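Long-range contacts in carbohydrate binding module (PDB 2XFD), which binds sugar chains such as cellobiose, and probably xylan, through a calcium ion, as a non-catalytic carbohydrate-binding module: residues R8-N13 with D61-Y66; L20-T25 with A41-T46. All coordinates share one frame; numbering follows the deposited sequence.

The module is built from two antiparallel beta sheets that face each other. Interaction 1 (8-13 with 61-66) lies within one sheet, where strands 4-11 and 62-69 are neighbours, and it ends at the calcium site that meets the sugar. Interaction 2 (20-25 with 41-46) joins the end of strand 17-22, from the other sheet, to the end of strand 37-42 and the loop that follows it; strand 37-42 flanks strand 4-11 on its other side. Along the chain both segments of interaction 2 come between those of interaction 1. The two centres are about 20 Å apart, on opposite sides of the middle of the chain. Interaction 2 therefore lies at a distance from the ligand end.

Interaction 1. Residues R8-N13 with D61-Y66; sequences RARGVN and DVQVDY. With CA (calcium ion), chain D; CA (calcium ion), chain C.
Two antiparallel strands of the beta sandwich meet here, with a calcium ion bound near each end of segment 61-66. Arg10 and Gln63 form a hydrogen-bonded pair, Arg10 N to Gln63 O and Gln63 N to Arg10 O, both 2.9 Å. Gly11 with Val62 and Ala9 with Val64 are non-hydrogen-bonded pairs. A beta bulge then shifts the register by one, so that Arg8 N donates to Tyr66 O while Arg8 O accepts from Asp65 N. At the bulge Asp65 binds calcium through both its backbone O and its carboxylate OD1, in a site completed by Gln75, Glu77, Glu98 and water. Asp65 OD2 is bridged by another water to Arg8 NE; the Arg8 guanidinium also forms a salt bridge with Asp38. Arg8 CB lies over one face of the Tyr66 ring, 3.9 Å from its centroid, in a CH-pi contact. The Arg8 chain runs on across the ring, and CD comes 3.2 Å from Tyr66 OH. At the other end Val12 N is shared between the Glu16 carboxylate and Asp61 O, the latter bond bent, and the Val12 methyls CG1 and CG2 pack on Asp61 CB. Asp61 OD2 binds the second calcium at 2.3 Å, together with Asp56 OD1, the backbone O atoms of Arg60 and His101, and water, and its side chain touches a glucose of the bound sugar. Between the two sites Arg10 NE donates to Gln63 OE1 at 2.8 Å, nearly straight (164°) and in the carbonyl plane of the amide, though the oxygen lies a little out of the guanidinium plane. The amide and guanidinium planes are 70° apart. Gln63 NE2 is held by Glu98, a ligand of the Asp65 calcium, which fixes the turn of the amide. A water joins the same Gln63 OE1 to Arg10 NH1.

Interaction 2. Residues L20-T25 with A41-T46; sequences LQVGGT and ASTSLT
A beta hairpin turn of one sheet packs here against the chain that leaves the edge of the other sheet. The turn is type I' and runs from Val22 to Thr25, joining strands 17-22 and 25-31. It is closed by Val22 N to Thr25 O at 2.9 Å and Thr25 N to Val22 O at 3.0 Å. Gly23 and Gly24 fill its two central positions, both with positive phi. The contact with segment 41-46 is made by side chains, mostly through carbon atoms. Val22 meets Leu45 most closely, with CG1 3.6 Å from Leu45 CB. A chi1 of 178° places Val22 CG1 opposite the backbone N and against the base of the leucine, and the two side chains run antiparallel alongside one another. Leu45 reaches on past Val22, and its CD1 comes 3.7 Å from Thr25 CB. There the Leu45 side chain lies roughly perpendicular to that of Thr25. The other methyl of Val22, CG2, faces Thr43 CG2 at 4.3 Å. Deeper in, Leu20 CD2 touches Ala41 CB at 4.2 Å. Leu20 is buried and also packs on Ile5, Trp30 and Ile49, so it reaches side chains of both sheets. Beyond Thr43 the chain bends in an ST turn, in which Leu45 N donates to Thr43 OG1 at 3.0 Å and 158°. This bend brings Leu45 back over the hairpin. Apolar side chains thus close one end of the core between two facing sheets, as is usual in a beta sandwich.

Interaction 1. Residues R8-N13 with D61-Y66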
loop_
_atom_site.group_PDB
_atom_site.type_symbol
_atom_site.label_atom_id
_atom_site.label_comp_id
_atom_site.label_asym_id
_atom_site.label_seq_id
_atom_site.Cartn_x
_atom_site.Cartn_y
_atom_site.Cartn_z
ATOM N N ARG A 8 -4.781 5.703 -2.525
ATOM C CA ARG A 8 -6.202 5.510 -2.253
ATOM C C ARG A 8 -6.349 4.142 -1.570
ATOM O O ARG A 8 -6.054 3.117 -2.176
ATOM C CB ARG A 8 -7.013 5.566 -3.544
ATOM C CG ARG A 8 -8.500 5.452 -3.221
ATOM C CD ARG A 8 -9.398 6.110 -4.070
ATOM N NE ARG A 8 -10.760 6.183 -3.658
ATOM C CZ ARG A 8 -11.416 7.202 -3.076
ATOM N NH1 ARG A 8 -12.722 7.072 -2.910
ATOM N NH2 ARG A 8 -10.805 8.277 -2.629
ATOM N N ALA A 9 -6.773 4.129 -0.304
ATOM C CA ALA A 9 -6.787 2.919 0.482
ATOM C C ALA A 9 -7.784 3.007 1.610
ATOM O O ALA A 9 -8.240 4.106 1.976
ATOM C CB ALA A 9 -5.418 2.637 1.016
ATOM N N ARG A 10 -8.058 1.844 2.191
ATOM C CA ARG A 10 -8.899 1.706 3.370
ATOM C C ARG A 10 -8.388 0.580 4.229
ATOM O O ARG A 10 -7.684 -0.319 3.744
ATOM C CB ARG A 10 -10.376 1.421 3.004
ATOM C CG ARG A 10 -10.644 0.022 2.521
ATOM C CD ARG A 10 -12.076 -0.249 2.197
ATOM N NE ARG A 10 -12.387 -1.652 1.983
ATOM C CZ ARG A 10 -12.877 -2.478 2.925
ATOM N NH1 ARG A 10 -13.279 -3.673 2.570
ATOM N NH2 ARG A 10 -12.948 -2.096 4.187
ATOM N N GLY A 11 -8.803 0.622 5.484
ATOM C CA GLY A 11 -8.724 -0.522 6.363
ATOM C C GLY A 11 -10.097 -1.188 6.474
ATOM O O GLY A 11 -11.094 -0.677 5.976
ATOM N N VAL A 12 -10.076 -2.328 7.140
ATOM C CA VAL A 12 -11.317 -3.015 7.449
ATOM C C VAL A 12 -11.884 -2.641 8.822
ATOM O O VAL A 12 -13.085 -2.596 8.977
ATOM C CB VAL A 12 -11.182 -4.511 7.262
ATOM C CG1 VAL A 12 -10.783 -4.900 5.897
ATOM C CG2 VAL A 12 -10.464 -5.121 8.148
ATOM N N ASN A 13 -11.031 -2.334 9.799
ATOM C CA ASN A 13 -11.569 -1.916 11.085
ATOM C C ASN A 13 -11.220 -0.496 11.514
ATOM O O ASN A 13 -11.796 -0.045 12.497
ATOM C CB ASN A 13 -11.282 -2.922 12.220
ATOM C CG ASN A 13 -9.915 -2.802 12.811
ATOM O OD1 ASN A 13 -9.041 -2.021 12.397
ATOM N ND2 ASN A 13 -9.702 -3.606 13.830
ATOM N N ASP A 61 -6.929 -5.499 8.256
ATOM C CA ASP A 61 -6.493 -5.787 6.888
ATOM C C ASP A 61 -6.590 -4.472 6.103
ATOM O O ASP A 61 -7.377 -3.588 6.465
ATOM C CB ASP A 61 -7.433 -6.825 6.209
ATOM C CG ASP A 61 -7.405 -8.182 6.825
ATOM O OD1 ASP A 61 -8.531 -8.726 7.050
ATOM O OD2 ASP A 61 -6.317 -8.731 7.028
ATOM N N VAL A 62 -5.818 -4.372 5.012
ATOM C CA VAL A 62 -5.798 -3.162 4.179
ATOM C C VAL A 62 -6.183 -3.507 2.755
ATOM O O VAL A 62 -5.734 -4.525 2.194
ATOM C CB VAL A 62 -4.419 -2.525 4.232
ATOM C CG1 VAL A 62 -4.280 -1.398 3.208
ATOM C CG2 VAL A 62 -4.113 -2.008 5.662
ATOM N N GLN A 63 -6.986 -2.648 2.146
ATOM C CA GLN A 63 -7.312 -2.714 0.712
ATOM C C GLN A 63 -6.786 -1.407 0.094
ATOM O O GLN A 63 -7.268 -0.339 0.429
ATOM C CB GLN A 63 -8.790 -2.906 0.476
ATOM C CG GLN A 63 -9.153 -3.159 -0.969
ATOM C CD GLN A 63 -10.631 -3.149 -1.259
ATOM O OE1 GLN A 63 -11.469 -2.814 -0.432
ATOM N NE2 GLN A 63 -10.978 -3.562 -2.406
ATOM N N VAL A 64 -5.832 -1.535 -0.828
ATOM C CA VAL A 64 -5.281 -0.410 -1.587
ATOM C C VAL A 64 -5.875 -0.448 -2.957
ATOM O O VAL A 64 -5.701 -1.395 -3.693
ATOM C CB VAL A 64 -3.710 -0.511 -1.646
ATOM C CG1 VAL A 64 -3.182 0.714 -2.396
ATOM C CG2 VAL A 64 -3.091 -0.672 -0.312
ATOM N N ASP A 65 -6.611 0.581 -3.309
ATOM C CA ASP A 65 -7.184 0.651 -4.645
ATOM C C ASP A 65 -6.109 0.873 -5.704
ATOM O O ASP A 65 -5.978 0.108 -6.691
ATOM C CB ASP A 65 -8.295 1.714 -4.739
ATOM C CG ASP A 65 -9.151 1.622 -5.964
ATOM O OD1 ASP A 65 -8.858 0.854 -6.863
ATOM O OD2 ASP A 65 -10.163 2.371 -6.018
ATOM N N TYR A 66 -5.331 1.910 -5.520
ATOM C CA TYR A 66 -4.368 2.390 -6.463
ATOM C C TYR A 66 -3.506 3.439 -5.773
ATOM O O TYR A 66 -3.842 3.936 -4.698
ATOM C CB TYR A 66 -5.003 2.948 -7.773
ATOM C CG TYR A 66 -5.984 4.084 -7.544
ATOM C CD1 TYR A 66 -5.582 5.349 -7.248
ATOM C CD2 TYR A 66 -7.340 3.866 -7.674
ATOM C CE1 TYR A 66 -6.489 6.395 -7.105
ATOM C CE2 TYR A 66 -8.245 4.878 -7.514
ATOM C CZ TYR A 66 -7.810 6.143 -7.220
ATOM O OH TYR A 66 -8.749 7.162 -7.040
HETATM CA CA CA D . -7.832 -0.910 -7.973
HETATM CA CA CA C . -4.856 -9.254 8.783
HETATM O O HOH W 1 -11.873 3.814 -4.638
HETATM O O HOH W 2 -14.088 -4.571 -0.027
HETATM O O HOH W 3 -6.247 -9.901 10.609
HETATM O O HOH W 4 -9.931 -0.645 -9.056
#

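Interaction 2. Residues L20-T25 with A41-T46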
loop_
_atom_site.group_PDB
_atom_site.type_symbol
_atom_site.label_atom_id
_atom_site.label_comp_id
_atom_site.label_asym_id
_atom_site.label_seq_id
_atom_site.Cartn_x
_atom_site.Cartn_y
_atom_site.Cartn_z
ATOM N N LEU A 20 3.852 4.916 3.180
ATOM C CA LEU A 20 4.349 5.144 1.818
ATOM C C LEU A 20 5.882 5.183 1.893
ATOM O O LEU A 20 6.410 6.027 2.628
ATOM C CB LEU A 20 3.826 6.488 1.291
ATOM C CG LEU A 20 4.366 6.870 -0.056
ATOM C CD1 LEU A 20 4.010 5.938 -1.188
ATOM C CD2 LEU A 20 3.896 8.281 -0.392
ATOM N N GLN A 21 6.527 4.314 1.165
ATOM C CA GLN A 21 7.987 4.198 1.176
ATOM C C GLN A 21 8.543 4.424 -0.216
ATOM O O GLN A 21 7.910 3.998 -1.198
ATOM C CB GLN A 21 8.386 2.812 1.666
ATOM C CG GLN A 21 7.845 2.465 3.027
ATOM C CD GLN A 21 8.157 1.022 3.400
ATOM O OE1 GLN A 21 8.033 0.106 2.605
ATOM N NE2 GLN A 21 8.463 0.833 4.623
ATOM N N VAL A 22 9.691 5.044 -0.320
ATOM C CA VAL A 22 10.361 5.204 -1.583
ATOM C C VAL A 22 11.830 4.799 -1.368
ATOM O O VAL A 22 12.517 5.402 -0.505
ATOM C CB VAL A 22 10.228 6.602 -2.155
ATOM C CG1 VAL A 22 10.999 6.695 -3.455
ATOM C CG2 VAL A 22 8.789 6.937 -2.386
ATOM N N GLY A 23 12.314 3.770 -2.045
ATOM C CA GLY A 23 13.672 3.280 -1.830
ATOM C C GLY A 23 13.916 2.784 -0.435
ATOM O O GLY A 23 15.071 2.743 0.029
ATOM N N GLY A 24 12.887 2.407 0.295
ATOM C CA GLY A 24 13.018 1.966 1.693
ATOM C C GLY A 24 12.857 3.057 2.674
ATOM O O GLY A 24 12.790 2.795 3.875
ATOM N N THR A 25 12.831 4.338 2.267
ATOM C CA THR A 25 12.613 5.442 3.153
ATOM C C THR A 25 11.119 5.640 3.350
ATOM O O THR A 25 10.358 5.714 2.387
ATOM C CB THR A 25 13.130 6.782 2.555
ATOM O OG1 THR A 25 14.481 6.592 2.197
ATOM C CG2 THR A 25 12.886 7.909 3.420
ATOM N N ALA A 41 1.256 12.712 -0.398
ATOM C CA ALA A 41 2.539 13.199 0.073
ATOM C C ALA A 41 3.412 13.564 -1.100
ATOM O O ALA A 41 3.226 13.136 -2.207
ATOM C CB ALA A 41 3.239 12.173 0.941
ATOM N N SER A 42 4.421 14.362 -0.788
ATOM C CA SER A 42 5.437 14.838 -1.701
ATOM C C SER A 42 6.761 14.197 -1.371
ATOM O O SER A 42 7.037 13.931 -0.194
ATOM C CB SER A 42 5.674 16.377 -1.526
ATOM O OG SER A 42 4.536 17.148 -1.899
ATOM N N THR A 43 7.598 13.974 -2.362
ATOM C CA THR A 43 8.950 13.496 -2.110
ATOM C C THR A 43 9.850 13.873 -3.320
ATOM O O THR A 43 9.429 13.815 -4.477
ATOM C CB THR A 43 9.003 11.971 -1.897
ATOM O OG1 THR A 43 10.322 11.558 -1.571
ATOM C CG2 THR A 43 8.502 11.166 -3.067
ATOM N N SER A 44 11.107 14.139 -2.980
ATOM C CA SER A 44 12.214 14.317 -3.913
ATOM C C SER A 44 12.865 12.964 -4.296
ATOM O O SER A 44 13.670 12.900 -5.178
ATOM C CB SER A 44 13.270 15.258 -3.326
ATOM O OG SER A 44 13.893 14.752 -2.196
ATOM N N LEU A 45 12.554 11.921 -3.566
ATOM C CA LEU A 45 13.132 10.597 -3.802
ATOM C C LEU A 45 12.528 10.030 -5.093
ATOM O O LEU A 45 11.411 10.359 -5.483
ATOM C CB LEU A 45 12.868 9.698 -2.620
ATOM C CG LEU A 45 13.502 10.123 -1.300
ATOM C CD1 LEU A 45 13.008 9.278 -0.189
ATOM C CD2 LEU A 45 15.048 10.126 -1.375
ATOM N N THR A 46 13.294 9.117 -5.737
ATOM C CA THR A 46 12.931 8.610 -7.063
ATOM C C THR A 46 12.873 7.119 -7.201
ATOM O O THR A 46 12.586 6.603 -8.252
ATOM C CB THR A 46 13.931 9.154 -8.113
ATOM O OG1 THR A 46 15.239 8.673 -7.780
ATOM C CG2 THR A 46 14.005 10.639 -8.169
#